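Local coordinates for proline iminopeptidase (Streptomyces halstedii, PDB 3WMR), which is an amidohydrolase with a hydrophobic tunnel for polyketide substrates, related to the prolyl aminopeptidases of the peptidase S33 family, at residues F29-L42 with W74-T88. Residues are numbered along the deposited sequence; the frame is centred on the assembly and turned at random.
Sequences FGQYRTWYRVTGDL and WPVVHYDQLGNGGST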
loop_
_atom_site.group_PDB
_atom_site.type_symbol
_atom_site.label_atom_id
_atom_site.label_comp_id
_atom_site.label_asym_id
_atom_site.label_seq_id
_atom_site.Cartn_x
_atom_site.Cartn_y
_atom_site.Cartn_z
ATOM N N PHE A 29 6.934 20.213 1.162
ATOM C CA PHE A 29 5.648 20.028 0.525
ATOM C C PHE A 29 4.792 21.153 1.074
ATOM O O PHE A 29 4.213 21.040 2.161
ATOM C CB PHE A 29 5.063 18.649 0.860
ATOM C CG PHE A 29 3.649 18.447 0.369
ATOM C CD1 PHE A 29 3.248 18.911 -0.884
ATOM C CD2 PHE A 29 2.726 17.758 1.149
ATOM C CE1 PHE A 29 1.959 18.717 -1.333
ATOM C CE2 PHE A 29 1.433 17.560 0.703
ATOM C CZ PHE A 29 1.049 18.042 -0.537
ATOM N N GLY A 30 4.751 22.248 0.324
ATOM C CA GLY A 30 4.179 23.493 0.803
ATOM C C GLY A 30 4.692 23.797 2.199
ATOM O O GLY A 30 5.900 23.869 2.433
ATOM N N GLN A 31 3.754 23.923 3.128
ATOM C CA GLN A 31 4.033 24.257 4.518
ATOM C C GLN A 31 4.699 23.115 5.313
ATOM O O GLN A 31 5.246 23.356 6.387
ATOM C CB GLN A 31 2.704 24.651 5.171
ATOM C CG GLN A 31 2.758 25.075 6.626
ATOM C CD GLN A 31 1.371 25.268 7.203
ATOM O OE1 GLN A 31 0.399 25.426 6.462
ATOM N NE2 GLN A 31 1.266 25.246 8.530
ATOM N N TYR A 32 4.655 21.886 4.795
ATOM C CA TYR A 32 5.099 20.703 5.557
ATOM C C TYR A 32 6.284 20.019 4.888
ATOM O O TYR A 32 6.759 20.485 3.857
ATOM C CB TYR A 32 3.934 19.714 5.723
ATOM C CG TYR A 32 2.622 20.376 6.095
ATOM C CD1 TYR A 32 2.407 20.868 7.383
ATOM C CD2 TYR A 32 1.598 20.511 5.160
ATOM C CE1 TYR A 32 1.216 21.479 7.726
ATOM C CE2 TYR A 32 0.396 21.112 5.499
ATOM C CZ TYR A 32 0.210 21.594 6.779
ATOM O OH TYR A 32 -0.988 22.200 7.113
ATOM N N ARG A 33 6.751 18.921 5.484
ATOM C CA ARG A 33 7.886 18.145 4.976
ATOM C C ARG A 33 7.465 16.707 4.631
ATOM O O ARG A 33 6.688 16.092 5.370
ATOM C CB ARG A 33 8.994 18.076 6.029
ATOM C CG ARG A 33 9.402 19.410 6.647
ATOM C CD ARG A 33 10.082 20.339 5.656
ATOM N NE ARG A 33 11.284 19.738 5.083
ATOM C CZ ARG A 33 12.062 20.323 4.179
ATOM N NH1 ARG A 33 11.787 21.547 3.744
ATOM N NH2 ARG A 33 13.123 19.680 3.707
ATOM N N THR A 34 8.000 16.176 3.530
ATOM C CA THR A 34 7.819 14.768 3.151
ATOM C C THR A 34 9.162 14.063 3.223
ATOM O O THR A 34 10.107 14.486 2.565
ATOM C CB THR A 34 7.290 14.627 1.708
ATOM O OG1 THR A 34 6.016 15.264 1.594
ATOM C CG2 THR A 34 7.158 13.157 1.305
ATOM N N TRP A 35 9.235 12.978 3.991
ATOM C CA TRP A 35 10.470 12.212 4.168
ATOM C C TRP A 35 10.617 11.116 3.123
ATOM O O TRP A 35 9.656 10.395 2.825
ATOM C CB TRP A 35 10.511 11.567 5.553
ATOM C CG TRP A 35 11.815 10.880 5.859
ATOM C CD1 TRP A 35 12.919 11.437 6.467
ATOM C CD2 TRP A 35 12.163 9.520 5.566
ATOM N NE1 TRP A 35 13.929 10.505 6.556
ATOM C CE2 TRP A 35 13.489 9.319 6.022
ATOM C CE3 TRP A 35 11.487 8.452 4.963
ATOM C CZ2 TRP A 35 14.150 8.092 5.887
ATOM C CZ3 TRP A 35 12.139 7.237 4.833
ATOM C CH2 TRP A 35 13.468 7.067 5.290
ATOM N N TYR A 36 11.839 10.963 2.611
ATOM C CA TYR A 36 12.146 9.996 1.550
ATOM C C TYR A 36 13.495 9.319 1.766
ATOM O O TYR A 36 14.309 9.732 2.595
ATOM C CB TYR A 36 12.168 10.699 0.183
ATOM C CG TYR A 36 13.424 11.528 -0.007
ATOM C CD1 TYR A 36 13.486 12.839 0.455
ATOM C CD2 TYR A 36 14.562 10.987 -0.604
ATOM C CE1 TYR A 36 14.637 13.597 0.319
ATOM C CE2 TYR A 36 15.720 11.736 -0.745
ATOM C CZ TYR A 36 15.747 13.042 -0.280
ATOM O OH TYR A 36 16.873 13.806 -0.415
ATOM N N ARG A 37 13.740 8.303 0.957
ATOM C CA ARG A 37 15.011 7.588 0.945
ATOM C C ARG A 37 15.210 6.951 -0.444
ATOM O O ARG A 37 14.284 6.330 -0.986
ATOM C CB ARG A 37 14.982 6.540 2.065
ATOM C CG ARG A 37 15.668 5.224 1.765
ATOM C CD ARG A 37 14.878 4.038 2.281
ATOM N NE ARG A 37 15.601 3.317 3.319
ATOM C CZ ARG A 37 16.554 2.410 3.113
ATOM N NH1 ARG A 37 16.948 2.071 1.894
ATOM N NH2 ARG A 37 17.120 1.829 4.157
ATOM N N VAL A 38 16.404 7.105 -1.014
ATOM C CA VAL A 38 16.760 6.457 -2.277
ATOM C C VAL A 38 17.768 5.347 -2.020
ATOM O O VAL A 38 18.733 5.523 -1.251
ATOM C CB VAL A 38 17.372 7.449 -3.286
ATOM C CG1 VAL A 38 17.694 6.742 -4.594
ATOM C CG2 VAL A 38 16.439 8.633 -3.524
ATOM N N THR A 39 17.540 4.198 -2.646
ATOM C CA THR A 39 18.532 3.128 -2.666
ATOM C C THR A 39 18.992 2.950 -4.107
ATOM O O THR A 39 18.166 2.939 -5.029
ATOM C CB THR A 39 17.962 1.822 -2.103
ATOM O OG1 THR A 39 17.261 2.105 -0.886
ATOM C CG2 THR A 39 19.076 0.836 -1.824
ATOM N N GLY A 40 20.307 2.844 -4.296
ATOM C CA GLY A 40 20.913 2.809 -5.631
ATOM C C GLY A 40 21.107 4.206 -6.196
ATOM O O GLY A 40 21.021 5.197 -5.471
ATOM N N ASP A 41 21.351 4.283 -7.501
ATOM C CA ASP A 41 21.720 5.538 -8.161
ATOM C C ASP A 41 20.591 6.027 -9.074
ATOM O O ASP A 41 20.301 5.390 -10.078
ATOM C CB ASP A 41 23.013 5.307 -8.958
ATOM C CG ASP A 41 23.621 6.593 -9.507
ATOM O OD1 ASP A 41 22.979 7.672 -9.444
ATOM O OD2 ASP A 41 24.762 6.518 -10.020
ATOM N N LEU A 42 19.980 7.165 -8.724
ATOM C CA LEU A 42 18.774 7.683 -9.408
ATOM C C LEU A 42 18.896 7.778 -10.928
ATOM O O LEU A 42 17.963 7.404 -11.657
ATOM C CB LEU A 42 18.367 9.075 -8.876
ATOM C CG LEU A 42 17.444 9.217 -7.658
ATOM C CD1 LEU A 42 16.904 10.639 -7.573
ATOM C CD2 LEU A 42 16.280 8.239 -7.687
ATOM N N TRP A 74 17.808 -1.376 -10.560
ATOM C CA TRP A 74 16.663 -0.477 -10.367
ATOM C C TRP A 74 16.853 0.400 -9.136
ATOM O O TRP A 74 16.954 -0.129 -8.023
ATOM C CB TRP A 74 15.370 -1.290 -10.240
ATOM C CG TRP A 74 15.111 -2.036 -11.468
ATOM C CD1 TRP A 74 15.526 -3.305 -11.757
ATOM C CD2 TRP A 74 14.431 -1.556 -12.630
ATOM N NE1 TRP A 74 15.150 -3.642 -13.024
ATOM C CE2 TRP A 74 14.467 -2.589 -13.584
ATOM C CE3 TRP A 74 13.794 -0.345 -12.955
ATOM C CZ2 TRP A 74 13.885 -2.469 -14.848
ATOM C CZ3 TRP A 74 13.209 -0.219 -14.227
ATOM C CH2 TRP A 74 13.258 -1.284 -15.155
ATOM N N PRO A 75 16.901 1.734 -9.326
ATOM C CA PRO A 75 16.802 2.632 -8.179
ATOM C C PRO A 75 15.449 2.494 -7.508
ATOM O O PRO A 75 14.423 2.344 -8.195
ATOM C CB PRO A 75 16.927 4.043 -8.790
ATOM C CG PRO A 75 17.195 3.871 -10.241
ATOM C CD PRO A 75 16.790 2.471 -10.602
ATOM N N VAL A 76 15.440 2.533 -6.177
ATOM C CA VAL A 76 14.216 2.375 -5.419
ATOM C C VAL A 76 14.017 3.558 -4.459
ATOM O O VAL A 76 14.911 3.874 -3.655
ATOM C CB VAL A 76 14.211 1.036 -4.666
ATOM C CG1 VAL A 76 12.951 0.887 -3.836
ATOM C CG2 VAL A 76 14.324 -0.132 -5.643
ATOM N N VAL A 77 12.852 4.203 -4.564
ATOM C CA VAL A 77 12.491 5.336 -3.729
ATOM C C VAL A 77 11.407 4.938 -2.736
ATOM O O VAL A 77 10.249 4.689 -3.130
ATOM C CB VAL A 77 12.008 6.538 -4.567
ATOM C CG1 VAL A 77 11.643 7.713 -3.665
ATOM C CG2 VAL A 77 13.077 6.944 -5.584
ATOM N N HIS A 78 11.798 4.827 -1.456
ATOM C CA HIS A 78 10.837 4.691 -0.358
ATOM C C HIS A 78 10.494 6.075 0.154
ATOM O O HIS A 78 11.356 6.950 0.172
ATOM C CB HIS A 78 11.400 3.889 0.817
ATOM C CG HIS A 78 11.526 2.423 0.555
ATOM N ND1 HIS A 78 12.573 1.883 -0.158
ATOM C CD2 HIS A 78 10.763 1.380 0.949
ATOM C CE1 HIS A 78 12.437 0.571 -0.212
ATOM N NE2 HIS A 78 11.347 0.241 0.451
ATOM N N TYR A 79 9.243 6.281 0.559
ATOM C CA TYR A 79 8.885 7.501 1.283
ATOM C C TYR A 79 7.702 7.338 2.243
ATOM O O TYR A 79 6.875 6.449 2.088
ATOM C CB TYR A 79 8.666 8.671 0.318
ATOM C CG TYR A 79 7.291 8.802 -0.318
ATOM C CD1 TYR A 79 6.967 8.111 -1.487
ATOM C CD2 TYR A 79 6.331 9.679 0.209
ATOM C CE1 TYR A 79 5.724 8.263 -2.093
ATOM C CE2 TYR A 79 5.084 9.831 -0.393
ATOM C CZ TYR A 79 4.784 9.119 -1.545
ATOM O OH TYR A 79 3.546 9.257 -2.160
ATOM N N ASP A 80 7.657 8.209 3.248
ATOM C CA ASP A 80 6.562 8.248 4.208
ATOM C C ASP A 80 5.626 9.346 3.798
ATOM O O ASP A 80 6.024 10.496 3.680
ATOM C CB ASP A 80 7.055 8.566 5.613
ATOM C CG ASP A 80 7.827 7.434 6.234
ATOM O OD1 ASP A 80 7.687 6.269 5.799
ATOM O OD2 ASP A 80 8.575 7.731 7.171
ATOM N N GLN A 81 4.377 8.984 3.573
ATOM C CA GLN A 81 3.331 9.944 3.269
ATOM C C GLN A 81 3.060 10.895 4.442
ATOM O O GLN A 81 3.359 10.593 5.596
ATOM C CB GLN A 81 2.071 9.193 2.826
ATOM C CG GLN A 81 2.292 8.487 1.495
ATOM C CD GLN A 81 1.326 7.351 1.228
ATOM O OE1 GLN A 81 0.127 7.461 1.483
ATOM N NE2 GLN A 81 1.844 6.266 0.653
ATOM N N LEU A 82 2.508 12.060 4.131
ATOM C CA LEU A 82 2.288 13.093 5.146
ATOM C C LEU A 82 1.395 12.565 6.248
ATOM O O LEU A 82 0.379 11.942 5.974
ATOM C CB LEU A 82 1.637 14.327 4.532
ATOM C CG LEU A 82 1.446 15.534 5.460
ATOM C CD1 LEU A 82 2.793 16.163 5.800
ATOM C CD2 LEU A 82 0.519 16.565 4.830
ATOM N N GLY A 83 1.778 12.841 7.491
ATOM C CA GLY A 83 0.983 12.475 8.657
ATOM C C GLY A 83 1.634 11.408 9.516
ATOM O O GLY A 83 1.267 11.249 10.686
ATOM N N ASN A 84 2.587 10.666 8.961
ATOM C CA ASN A 84 3.271 9.630 9.747
ATOM C C ASN A 84 4.726 9.411 9.347
ATOM O O ASN A 84 5.197 9.956 8.353
ATOM C CB ASN A 84 2.502 8.297 9.681
ATOM C CG ASN A 84 2.541 7.532 10.997
ATOM O OD1 ASN A 84 3.048 8.030 12.000
ATOM N ND2 ASN A 84 2.000 6.326 10.998
ATOM N N GLY A 85 5.438 8.617 10.143
ATOM C CA GLY A 85 6.847 8.349 9.898
ATOM C C GLY A 85 7.687 9.616 9.948
ATOM O O GLY A 85 7.486 10.474 10.817
ATOM N N GLY A 86 8.610 9.744 8.998
ATOM C CA GLY A 86 9.565 10.844 8.982
ATOM C C GLY A 86 8.997 12.144 8.459
ATOM O O GLY A 86 9.675 13.167 8.499
ATOM N N SER A 87 7.765 12.115 7.954
ATOM C CA SER A 87 7.116 13.319 7.433
ATOM C C SER A 87 6.462 14.103 8.567
ATOM O O SER A 87 6.457 13.653 9.703
ATOM C CB SER A 87 6.100 12.935 6.357
ATOM O OG SER A 87 6.751 12.193 5.328
ATOM N N THR A 88 5.923 15.281 8.256
ATOM C CA THR A 88 5.272 16.116 9.265
ATOM C C THR A 88 4.054 15.387 9.854
ATOM O O THR A 88 3.202 14.889 9.117
ATOM C CB THR A 88 4.823 17.480 8.678
ATOM O OG1 THR A 88 5.902 18.074 7.945
ATOM C CG2 THR A 88 4.378 18.447 9.781
HETATM O O HOH W 1 14.904 3.392 -0.833
#
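Thr39 and Val76 form a hydrogen-bonded antiparallel pair, Thr39 N reaching Val76 O at 2.8 Å and Val76 N returning to Thr39 O. Two residues along, beyond the non-hydrogen-bonded pair Val38 and Val77, Arg37 and His78 pair likewise, their side chains running side by side with Arg37 CD 3.8 Å from His78 CB. A water, 2.9 Å from His78 ND1 and also bonded to Thr39 OG1, gives hydrogens to Arg37 O and Val76 O, while His78 NE2 is held by Leu63 O. Packing is tightest at Trp35, whose CB lies 3.3 Å from Gly86 C; the indole leaves no room for a side chain on Gly86, and Gly86 N is bonded to Asp80 OD2. Beyond Asp80 the chain turns away and comes back, and the hydroxyls of Ser87 and Thr88 join the backbone in pairing with strand 32-39. Ser87 OG accepts a nearly straight bond (176°) from Trp35 N. On the solvent side, exposed Arg33 sends its side chain away to Thr26, but its backbone is gripped: Thr88 N donates to Arg33 O, and Thr88 OG1, anti to its own carbonyl carbon (chi1 -49°), meets Arg33 N at 2.7 Å. A valine in place of Thr88 would probably leave Arg33 N without its acceptor. Antiparallel strand 32-39, between 23-29 and 76-80, belongs to the N-terminal edge of the mixed sheet characteristic of the alpha/beta hydrolase fold.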